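Local coordinates for protein N-ACETYLMURAMOYL-L-ALANINE AMIDASE CwlV (Paenibacillus polymyxa, PDB 1JWQ) that probably hydrolyses, through its zinc-binding catalytic domain, the amide bond between N-acetylmuramic acid and L-alanine in cell-wall peptidoglycan, at residues 24-29 against 78-83. Numbering follows the deposited sequence.
With ZN (zinc ion), chain B.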
loop_
_atom_site.group_PDB
_atom_site.type_symbol
_atom_site.label_atom_id
_atom_site.label_comp_id
_atom_site.label_asym_id
_atom_site.label_seq_id
_atom_site.Cartn_x
_atom_site.Cartn_y
_atom_site.Cartn_z
ATOM N N ASN A 24 4.641 11.877 13.659
ATOM C CA ASN A 24 4.769 10.991 12.504
ATOM C C ASN A 24 3.917 11.436 11.321
ATOM O O ASN A 24 2.804 11.934 11.494
ATOM C CB ASN A 24 4.366 9.564 12.881
ATOM C CG ASN A 24 5.194 8.999 14.012
ATOM O OD1 ASN A 24 4.661 8.625 15.056
ATOM N ND2 ASN A 24 6.503 8.927 13.811
ATOM N N TYR A 25 4.450 11.239 10.119
ATOM C CA TYR A 25 3.758 11.590 8.877
ATOM C C TYR A 25 3.446 10.316 8.110
ATOM O O TYR A 25 4.253 9.393 8.084
ATOM C CB TYR A 25 4.646 12.467 7.993
ATOM C CG TYR A 25 4.796 13.897 8.448
ATOM C CD1 TYR A 25 5.919 14.644 8.088
ATOM C CD2 TYR A 25 3.803 14.521 9.207
ATOM C CE1 TYR A 25 6.051 15.974 8.469
ATOM C CE2 TYR A 25 3.924 15.853 9.593
ATOM C CZ TYR A 25 5.050 16.572 9.221
ATOM O OH TYR A 25 5.175 17.890 9.598
ATOM N N GLU A 26 2.282 10.274 7.474
ATOM C CA GLU A 26 1.897 9.104 6.696
ATOM C C GLU A 26 2.902 8.817 5.575
ATOM O O GLU A 26 3.215 7.660 5.298
ATOM C CB GLU A 26 0.509 9.314 6.086
ATOM C CG GLU A 26 0.065 8.185 5.167
ATOM C CD GLU A 26 -1.143 8.551 4.337
ATOM O OE1 GLU A 26 -1.475 7.786 3.404
ATOM O OE2 GLU A 26 -1.764 9.604 4.616
ATOM N N LYS A 27 3.400 9.869 4.927
ATOM C CA LYS A 27 4.351 9.693 3.830
ATOM C C LYS A 27 5.561 8.872 4.249
ATOM O O LYS A 27 6.106 8.098 3.458
ATOM C CB LYS A 27 4.819 11.052 3.285
ATOM C CG LYS A 27 5.624 11.897 4.266
ATOM C CD LYS A 27 6.260 13.095 3.562
ATOM C CE LYS A 27 7.158 13.892 4.508
ATOM N NZ LYS A 27 7.914 14.974 3.792
ATOM N N THR A 28 5.975 9.052 5.498
ATOM C CA THR A 28 7.121 8.345 6.058
ATOM C C THR A 28 6.802 6.858 6.159
ATOM O O THR A 28 7.611 6.009 5.782
ATOM C CB THR A 28 7.449 8.890 7.461
ATOM O OG1 THR A 28 7.556 10.318 7.397
ATOM C CG2 THR A 28 8.760 8.311 7.970
ATOM N N PHE A 29 5.620 6.554 6.683
ATOM C CA PHE A 29 5.175 5.173 6.813
ATOM C C PHE A 29 5.057 4.515 5.438
ATOM O O PHE A 29 5.538 3.404 5.231
ATOM C CB PHE A 29 3.814 5.120 7.510
ATOM C CG PHE A 29 3.185 3.750 7.514
ATOM C CD1 PHE A 29 3.627 2.766 8.388
ATOM C CD2 PHE A 29 2.160 3.441 6.621
ATOM C CE1 PHE A 29 3.063 1.492 8.378
ATOM C CE2 PHE A 29 1.589 2.172 6.603
ATOM C CZ PHE A 29 2.043 1.194 7.486
ATOM N N SER A 78 -0.871 0.638 -4.062
ATOM C CA SER A 78 -0.593 1.922 -3.438
ATOM C C SER A 78 -0.709 1.699 -1.936
ATOM O O SER A 78 -1.695 1.136 -1.462
ATOM C CB SER A 78 -1.593 2.978 -3.909
ATOM O OG SER A 78 -1.205 4.260 -3.446
ATOM N N ILE A 79 0.314 2.117 -1.197
ATOM C CA ILE A 79 0.345 1.937 0.246
ATOM C C ILE A 79 0.094 3.251 0.974
ATOM O O ILE A 79 0.749 4.260 0.712
ATOM C CB ILE A 79 1.694 1.342 0.695
ATOM C CG1 ILE A 79 1.914 -0.012 0.009
ATOM C CG2 ILE A 79 1.702 1.168 2.205
ATOM C CD1 ILE A 79 3.254 -0.666 0.348
ATOM N N HIS A 80 -0.870 3.216 1.883
ATOM C CA HIS A 80 -1.274 4.388 2.644
ATOM C C HIS A 80 -1.557 4.054 4.104
ATOM O O HIS A 80 -1.574 2.891 4.502
ATOM C CB HIS A 80 -2.549 4.977 2.032
ATOM C CG HIS A 80 -2.343 5.628 0.701
ATOM N ND1 HIS A 80 -2.299 6.995 0.543
ATOM C CD2 HIS A 80 -2.174 5.099 -0.534
ATOM C CE1 HIS A 80 -2.115 7.285 -0.732
ATOM N NE2 HIS A 80 -2.035 6.152 -1.408
ATOM N N ALA A 81 -1.769 5.104 4.891
ATOM C CA ALA A 81 -2.119 4.988 6.303
ATOM C C ALA A 81 -3.344 5.891 6.398
ATOM O O ALA A 81 -3.389 6.953 5.767
ATOM C CB ALA A 81 -0.995 5.501 7.192
ATOM N N ASN A 82 -4.327 5.467 7.184
ATOM C CA ASN A 82 -5.595 6.176 7.318
ATOM C C ASN A 82 -5.663 7.220 8.432
ATOM O O ASN A 82 -4.777 7.314 9.282
ATOM C CB ASN A 82 -6.698 5.133 7.528
ATOM C CG ASN A 82 -7.950 5.424 6.729
ATOM O OD1 ASN A 82 -8.722 4.511 6.426
ATOM N ND2 ASN A 82 -8.168 6.686 6.391
ATOM N N SER A 83 -6.734 8.004 8.416
ATOM C CA SER A 83 -6.950 9.026 9.428
ATOM C C SER A 83 -8.440 9.284 9.543
ATOM O O SER A 83 -9.164 9.258 8.544
ATOM C CB SER A 83 -6.232 10.322 9.060
ATOM O OG SER A 83 -6.246 11.220 10.155
HETATM ZN ZN ZN B . -2.840 8.466 2.051
HETATM O O HOH W 1 -4.408 7.828 3.158
HETATM O O HOH W 2 -4.521 9.251 0.771
#
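Glu-26, in the first turn of helix 26-42, and His-80, near the end of the central strand 75-82, meet at a shared zinc ion. The carboxylate binds through OE1 alone, 2.0 Å from the zinc. The imidazole binds through ND1, 2.2 Å from the zinc. Ring and carboxylate planes stand 61° apart. His-10 supplies the third protein ligand.

Glu-26 reaches the strand because CG stands anti to the backbone N (chi1 176°) and the chain runs on extended. OE1 also takes a nearly straight hydrogen bond from Ala-81 N (3.1 Å, 172° at the hydrogen), which arrives from well above the carboxylate plane, and another from Asn-30 ND2. The other oxygen, OE2, accepts from Ala-17 N, so both ends of the carboxylate are tied down. On the far side of the imidazole, NE2 makes a weak bond in the ring plane to Ser-78 OG, itself bonded to Asp-7: a second shell that may help to set the ring's rotation.

Packing is tight around Ala-81, whose CB presses against Glu-26 CG at 3.5 Å and meets Phe-29 CD2 obliquely at 3.8 Å. Leu-155 of helix 149-155 packs on both Phe-29 and Ala-81 and covers part of this apolar side. The zinc side is the watered one: two waters complete the coordination, and the one 2.0 Å from the metal also donates to Ala-81 O.

Helix and strand of this open alpha-beta-alpha domain are thus joined both through the metal and directly, by the Ala-81 hydrogen bond and the apolar contact. A zinc ion held by His, Glu and His with water in its remaining positions is consistent with an amidase in which metal-polarised water attacks the scissile amide, as in related zinc hydrolases.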